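Local coordinates for protein ribokinase RBSK (Mycobacterium tuberculosis, PDB 3GO6) that probably phosphorylates D-ribose at O-5 with ATP and a divalent cation, most likely magnesium, yielding D-ribose 5-phosphate, and works as a homodimer, at residues A[27-31]-A[84-88]; A[79-85]-A[104-109]. One frame throughout, in Å; residues are numbered along the deposited sequence.

Interaction 1 of 2, residues A[27-31]-A[84-88]; sequences SVNMD and AAAQL. With RIB (alpha-D-ribofuranose), chain C.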
ATOM      1  N   SER A  27      17.551  -5.014   5.818  1.00 13.09           N
ATOM      2  CA  SER A  27      16.603  -3.969   5.492  1.00 12.72           C
ATOM      3  C   SER A  27      15.574  -3.710   6.580  1.00 12.15           C
ATOM      4  O   SER A  27      15.257  -4.584   7.395  1.00 11.42           O
ATOM      5  CB  SER A  27      15.864  -4.352   4.214  1.00 13.09           C
ATOM      6  OG  SER A  27      15.328  -5.643   4.400  1.00 14.69           O
ATOM      7  N   VAL A  28      15.053  -2.492   6.574  1.00 11.29           N
ATOM      8  CA  VAL A  28      14.001  -2.086   7.502  1.00 11.71           C
ATOM      9  C   VAL A  28      13.010  -1.246   6.695  1.00 12.16           C
ATOM     10  O   VAL A  28      13.395  -0.288   6.025  1.00 11.80           O
ATOM     11  CB  VAL A  28      14.574  -1.349   8.779  1.00 12.06           C
ATOM     12  CG1 VAL A  28      15.482  -0.124   8.398  1.00 12.09           C
ATOM     13  CG2 VAL A  28      13.443  -0.963   9.774  1.00 10.56           C
ATOM     14  N   ASN A  29      11.731  -1.636   6.740  1.00 11.64           N
ATOM     15  CA  ASN A  29      10.689  -1.056   5.893  1.00 12.32           C
ATOM     16  C   ASN A  29       9.496  -0.773   6.772  1.00 12.26           C
ATOM     17  O   ASN A  29       9.277  -1.492   7.741  1.00 12.85           O
ATOM     18  CB  ASN A  29      10.190  -2.077   4.832  1.00 12.17           C
ATOM     19  CG  ASN A  29      11.280  -2.556   3.895  1.00 14.11           C
ATOM     20  OD1 ASN A  29      12.099  -1.771   3.433  1.00 13.85           O
ATOM     21  ND2 ASN A  29      11.295  -3.870   3.611  1.00 12.12           N
ATOM     22  N   MET A  30       8.704   0.236   6.431  1.00 12.51           N
ATOM     23  CA  MET A  30       7.335   0.304   6.971  1.00 12.61           C
ATOM     24  C   MET A  30       6.406  -0.580   6.107  1.00 12.84           C
ATOM     25  O   MET A  30       6.417  -0.469   4.886  1.00 12.02           O
ATOM     26  CB  MET A  30       6.842   1.755   7.005  1.00 13.04           C
ATOM     27  CG  MET A  30       5.495   1.919   7.711  1.00 14.25           C
ATOM     28  SD  MET A  30       5.600   1.681   9.497  1.00 17.97           S
ATOM     29  CE  MET A  30       6.709   3.021  10.003  1.00 18.53           C
ATOM     30  N   ASP A  31       5.623  -1.453   6.756  1.00 12.05           N
ATOM     31  CA  ASP A  31       4.798  -2.445   6.086  1.00 12.86           C
ATOM     32  C   ASP A  31       3.357  -1.988   6.059  1.00 12.59           C
ATOM     33  O   ASP A  31       2.805  -1.593   7.094  1.00 13.51           O
ATOM     34  CB  ASP A  31       4.830  -3.784   6.847  1.00 11.83           C
ATOM     35  CG  ASP A  31       6.137  -4.546   6.674  1.00 14.76           C
ATOM     36  OD1 ASP A  31       6.944  -4.171   5.797  1.00 14.88           O
ATOM     37  OD2 ASP A  31       6.353  -5.534   7.426  1.00 16.63           O
ATOM     38  N   ALA A  84       8.772   8.228   9.160  1.00 16.47           N
ATOM     39  CA  ALA A  84       8.717   6.744   9.280  1.00 15.43           C
ATOM     40  C   ALA A  84       9.895   6.209  10.059  1.00 15.28           C
ATOM     41  O   ALA A  84       9.744   5.289  10.866  1.00 15.90           O
ATOM     42  CB  ALA A  84       8.687   6.078   7.911  1.00 15.91           C
ATOM     43  N   ALA A  85      11.080   6.773   9.820  1.00 14.93           N
ATOM     44  CA  ALA A  85      12.294   6.265  10.445  1.00 14.71           C
ATOM     45  C   ALA A  85      12.235   6.295  11.973  1.00 15.25           C
ATOM     46  O   ALA A  85      12.827   5.447  12.622  1.00 14.94           O
ATOM     47  CB  ALA A  85      13.502   7.033   9.962  1.00 15.01           C
ATOM     48  N   ALA A  86      11.537   7.268  12.551  1.00 15.56           N
ATOM     49  CA  ALA A  86      11.440   7.348  14.025  1.00 16.62           C
ATOM     50  C   ALA A  86      10.679   6.141  14.593  1.00 16.67           C
ATOM     51  O   ALA A  86      11.080   5.552  15.583  1.00 15.93           O
ATOM     52  CB  ALA A  86      10.738   8.656  14.448  1.00 17.37           C
ATOM     53  N   GLN A  87       9.578   5.788  13.937  1.00 16.55           N
ATOM     54  CA  GLN A  87       8.757   4.644  14.301  1.00 17.57           C
ATOM     55  C   GLN A  87       9.503   3.312  14.082  1.00 15.67           C
ATOM     56  O   GLN A  87       9.399   2.385  14.897  1.00 15.26           O
ATOM     57  CB  GLN A  87       7.451   4.726  13.495  1.00 17.77           C
ATOM     58  CG  GLN A  87       6.388   3.709  13.873  1.00 22.38           C
ATOM     59  CD  GLN A  87       5.069   3.904  13.122  1.00 21.49           C
ATOM     60  OE1 GLN A  87       4.843   4.942  12.486  1.00 24.57           O
ATOM     61  NE2 GLN A  87       4.189   2.896  13.202  1.00 23.96           N
ATOM     62  N   LEU A  88      10.265   3.226  12.991  1.00 14.29           N
ATOM     63  CA  LEU A  88      11.060   2.032  12.684  1.00 13.45           C
ATOM     64  C   LEU A  88      12.166   1.805  13.722  1.00 13.86           C
ATOM     65  O   LEU A  88      12.369   0.676  14.196  1.00 13.69           O
ATOM     66  CB  LEU A  88      11.676   2.128  11.270  1.00 12.47           C
ATOM     67  CG  LEU A  88      10.666   2.203  10.124  1.00 11.92           C
ATOM     68  CD1 LEU A  88      11.429   2.401   8.804  1.00 11.04           C
ATOM     69  CD2 LEU A  88       9.839   0.907  10.119  1.00 12.50           C
TER
HETATM   70  O5  RIB C 305       9.398 -11.213   5.091  1.00 20.44           O
HETATM   71  C5  RIB C 305       8.418 -10.158   5.225  1.00 21.84           C
HETATM   72  C4  RIB C 305       9.129  -8.798   5.097  1.00 19.40           C
HETATM   73  O4  RIB C 305       9.549  -8.638   3.727  1.00 19.95           O
HETATM   74  C3  RIB C 305       8.219  -7.612   5.363  1.00 18.03           C
HETATM   75  O3  RIB C 305       8.320  -7.072   6.704  1.00 15.22           O
HETATM   76  C2  RIB C 305       8.593  -6.608   4.288  1.00 16.98           C
HETATM   77  O2  RIB C 305       9.081  -5.383   4.847  1.00 17.87           O
HETATM   78  C1  RIB C 305       9.619  -7.266   3.377  1.00 17.44           C
HETATM   79  O1  RIB C 305      10.951  -6.808   3.646  1.00 15.84           O
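M30 meets A84, Q87 and L88 of helix 84-88 with the far end of its side chain. CB and CG run past the helix without touching it; bends at chi2 (71°) and chi3 (63°) then bring the terminal methyl in to the helix. SD comes no closer than a loose 4.1 Å to Q87 NE2. CE does the touching: it sits almost directly above Q87 CD at 3.6 Å, over the face of the amide, and the two side chains cross at about a right angle. The same methyl lies 3.8 Å from L88 CD2 and 4.2 Å from A84 CB. The Q87 amide has a polar partner elsewhere, its OE1 being hydrogen-bonded to R53 NH1 of strand 50-56.

Strand 29-35 belongs to the four-stranded sheet that forms the lid of ribokinases, and its short segment 29-31 passes helix 84-88 at 88°, with the axes 8.8 Å apart. L88 meets the backbone and V28 at the start of the strand: its CD2 lies 3.4 Å from N29 O, and its CB is 3.9 Å from V28 CG2, the branch set anti to the backbone N. The CB of N29 points away from the helix, and its ND2 donates to O2 of ribose at 3.0 Å. D31 accepts from the same sugar with both carboxylate oxygens, OD1 from O2 and OD2 from O3, while E152 also bonds N29 ND2.

Interaction 2 of 2, residues A[79-85]-A[104-109]; sequences FGDDPAA and TVPGPS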
ATOM      1  N   PHE A  79      18.207   3.806   7.539  1.00 14.15           N
ATOM      2  CA  PHE A  79      16.903   4.421   7.716  1.00 13.60           C
ATOM      3  C   PHE A  79      16.867   5.633   6.784  1.00 13.75           C
ATOM      4  O   PHE A  79      17.921   6.190   6.473  1.00 14.13           O
ATOM      5  CB  PHE A  79      16.716   4.910   9.159  1.00 13.97           C
ATOM      6  CG  PHE A  79      16.661   3.811  10.176  1.00 14.63           C
ATOM      7  CD1 PHE A  79      15.463   3.156  10.440  1.00 10.99           C
ATOM      8  CD2 PHE A  79      17.808   3.431  10.873  1.00 17.08           C
ATOM      9  CE1 PHE A  79      15.399   2.127  11.386  1.00 12.83           C
ATOM     10  CE2 PHE A  79      17.754   2.402  11.822  1.00 17.51           C
ATOM     11  CZ  PHE A  79      16.543   1.743  12.071  1.00 14.43           C
ATOM     12  N   GLY A  80      15.679   6.034   6.342  1.00 12.90           N
ATOM     13  CA  GLY A  80      15.516   7.300   5.615  1.00 13.76           C
ATOM     14  C   GLY A  80      15.540   8.457   6.601  1.00 14.33           C
ATOM     15  O   GLY A  80      15.588   8.228   7.821  1.00 13.68           O
ATOM     16  N   ASP A  81      15.517   9.691   6.096  1.00 14.97           N
ATOM     17  CA  ASP A  81      15.569  10.856   6.989  1.00 16.41           C
ATOM     18  C   ASP A  81      14.157  11.428   7.137  1.00 17.34           C
ATOM     19  O   ASP A  81      13.918  12.627   6.997  1.00 17.87           O
ATOM     20  CB  ASP A  81      16.635  11.884   6.508  1.00 16.12           C
ATOM     21  CG  ASP A  81      16.272  12.569   5.191  1.00 17.04           C
ATOM     22  OD1 ASP A  81      15.420  12.040   4.432  1.00 17.94           O
ATOM     23  OD2 ASP A  81      16.845  13.660   4.909  1.00 17.27           O
ATOM     24  N   ASP A  82      13.213  10.531   7.417  1.00 17.27           N
ATOM     25  CA  ASP A  82      11.790  10.857   7.373  1.00 17.23           C
ATOM     26  C   ASP A  82      11.083  10.478   8.675  1.00 16.89           C
ATOM     27  O   ASP A  82      11.678   9.811   9.525  1.00 16.78           O
ATOM     28  CB  ASP A  82      11.133  10.187   6.147  1.00 17.50           C
ATOM     29  CG  ASP A  82      11.258   8.650   6.133  1.00 17.17           C
ATOM     30  OD1 ASP A  82      11.829   8.022   7.060  1.00 15.46           O
ATOM     31  OD2 ASP A  82      10.756   8.069   5.156  1.00 16.88           O
ATOM     32  N   PRO A  83       9.837  10.945   8.872  1.00 16.62           N
ATOM     33  CA  PRO A  83       9.043  10.516  10.038  1.00 17.15           C
ATOM     34  C   PRO A  83       8.931   8.996  10.246  1.00 16.92           C
ATOM     35  O   PRO A  83       8.998   8.521  11.402  1.00 17.34           O
ATOM     36  CB  PRO A  83       7.673  11.147   9.768  1.00 16.90           C
ATOM     37  CG  PRO A  83       8.018  12.405   9.060  1.00 17.40           C
ATOM     38  CD  PRO A  83       9.124  11.981   8.097  1.00 17.60           C
ATOM     39  N   ALA A  84       8.772   8.228   9.160  1.00 16.47           N
ATOM     40  CA  ALA A  84       8.717   6.744   9.280  1.00 15.43           C
ATOM     41  C   ALA A  84       9.895   6.209  10.059  1.00 15.28           C
ATOM     42  O   ALA A  84       9.744   5.289  10.866  1.00 15.90           O
ATOM     43  CB  ALA A  84       8.687   6.078   7.911  1.00 15.91           C
ATOM     44  N   ALA A  85      11.080   6.773   9.820  1.00 14.93           N
ATOM     45  CA  ALA A  85      12.294   6.265  10.445  1.00 14.71           C
ATOM     46  C   ALA A  85      12.235   6.295  11.973  1.00 15.25           C
ATOM     47  O   ALA A  85      12.827   5.447  12.622  1.00 14.94           O
ATOM     48  CB  ALA A  85      13.502   7.033   9.962  1.00 15.01           C
ATOM     49  N   THR A 104      21.585   6.943   8.747  1.00 21.77           N
ATOM     50  CA  THR A 104      20.487   7.672   8.137  1.00 22.26           C
ATOM     51  C   THR A 104      20.939   8.070   6.738  1.00 22.90           C
ATOM     52  O   THR A 104      22.045   8.574   6.555  1.00 22.61           O
ATOM     53  CB  THR A 104      20.087   8.878   8.987  1.00 23.16           C
ATOM     54  OG1 THR A 104      19.580   8.391  10.227  1.00 23.95           O
ATOM     55  CG2 THR A 104      18.964   9.699   8.318  1.00 22.05           C
ATOM     56  N   VAL A 105      20.086   7.801   5.748  1.00 22.02           N
ATOM     57  CA  VAL A 105      20.363   8.113   4.347  1.00 22.33           C
ATOM     58  C   VAL A 105      19.297   9.119   3.876  1.00 21.10           C
ATOM     59  O   VAL A 105      18.170   9.081   4.369  1.00 20.57           O
ATOM     60  CB  VAL A 105      20.393   6.785   3.520  1.00 22.64           C
ATOM     61  CG1 VAL A 105      20.131   7.003   2.059  1.00 26.01           C
ATOM     62  CG2 VAL A 105      21.762   6.098   3.720  1.00 24.30           C
ATOM     63  N   PRO A 106      19.654  10.064   2.974  1.00 20.09           N
ATOM     64  CA  PRO A 106      18.607  10.984   2.536  1.00 19.39           C
ATOM     65  C   PRO A 106      17.402  10.285   1.867  1.00 19.11           C
ATOM     66  O   PRO A 106      17.563   9.273   1.187  1.00 20.67           O
ATOM     67  CB  PRO A 106      19.329  11.883   1.514  1.00 19.17           C
ATOM     68  CG  PRO A 106      20.770  11.789   1.873  1.00 19.46           C
ATOM     69  CD  PRO A 106      20.966  10.385   2.370  1.00 19.82           C
ATOM     70  N   GLY A 107      16.209  10.826   2.062  1.00 17.98           N
ATOM     71  CA  GLY A 107      15.019  10.333   1.364  1.00 16.13           C
ATOM     72  C   GLY A 107      14.266   9.255   2.139  1.00 15.30           C
ATOM     73  O   GLY A 107      14.532   9.013   3.319  1.00 14.84           O
ATOM     74  N   PRO A 108      13.258   8.646   1.500  1.00 14.27           N
ATOM     75  CA  PRO A 108      12.337   7.787   2.220  1.00 13.60           C
ATOM     76  C   PRO A 108      12.953   6.507   2.786  1.00 12.77           C
ATOM     77  O   PRO A 108      13.842   5.892   2.169  1.00 12.25           O
ATOM     78  CB  PRO A 108      11.271   7.446   1.158  1.00 13.85           C
ATOM     79  CG  PRO A 108      11.396   8.544   0.138  1.00 15.17           C
ATOM     80  CD  PRO A 108      12.861   8.841   0.093  1.00 14.62           C
ATOM     81  N   SER A 109      12.461   6.113   3.954  1.00 11.98           N
ATOM     82  CA  SER A 109      12.685   4.757   4.460  1.00 12.27           C
ATOM     83  C   SER A 109      11.992   3.778   3.500  1.00 12.39           C
ATOM     84  O   SER A 109      11.066   4.168   2.783  1.00 12.47           O
ATOM     85  CB  SER A 109      12.087   4.638   5.872  1.00 12.98           C
ATOM     86  OG  SER A 109      12.740   5.520   6.781  1.00 14.21           O
TER
HETATM   87  O   HOH W   1      16.624   8.315  10.374  1.00 22.81           O
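A parallel two-strand bridge between F79 and T104, followed by the N-cap of helix 83-94, frames this contact: loop 104-109 wraps round the turn that leads into the helix. The bridge is marked by V105 N donating to F79 O at 2.8 Å, close to the carbonyl axis. Next along the turn, the two backbones come very close at G80, whose CA is 3.0 Å from G107 O. D81 and G107 bond reciprocally. D81 N donates to G107 O at 3.0 Å, in the carbonyl plane, and G107 N meets D81 OD1 at 2.8 Å from well above the carboxylate plane (56° out of it).

D82 is the N-cap residue, and S109 takes hold of both its oxygens. Its CG sits between the backbone N and the carbonyl carbon, which turns the carboxylate to S109 and to the start of the helix. S109 OG donates to OD1 of D82 at 2.7 Å on the syn side, 16° from the carboxylate plane, whereas S109 N reaches D82 OD2 at 2.9 Å, tilted 43° above it. OD1 also accepts the capping bond from A85 N, so two donors grip it, and the nearby helix start would probably help stabilise the negative charge. The S109 hydroxyl in turn accepts from G80 N at 3.0 Å. On the exposed flank, T104 CG2 lies 3.7 Å from D81 CB, and one water donates to G80 O while also hydrogen-bonding T104 OG1.

How the interactions relate
Helix 83-94 serves both contacts, which share A84 and A85, their centres about 8 Å apart. Interaction 1 is largely buried and held by van der Waals contact, methyls lying on an amide and a carbonyl as well as on each other, joining the helix flank to the lid strand whose other residues hold ribose. Interaction 2 lies farther from the chain's centre, about 21 Å against 15 Å, is partly buried, and relies on hydrogen bonds of backbone, carboxylates and a serine hydroxyl along the bridge and the turn into the helix. F79 CE1 packs at 3.7 Å against L88 CB and V28 CG1. L88 thus touches residues of both contacts, V28 and M30 in one, F79 and S109 in the other.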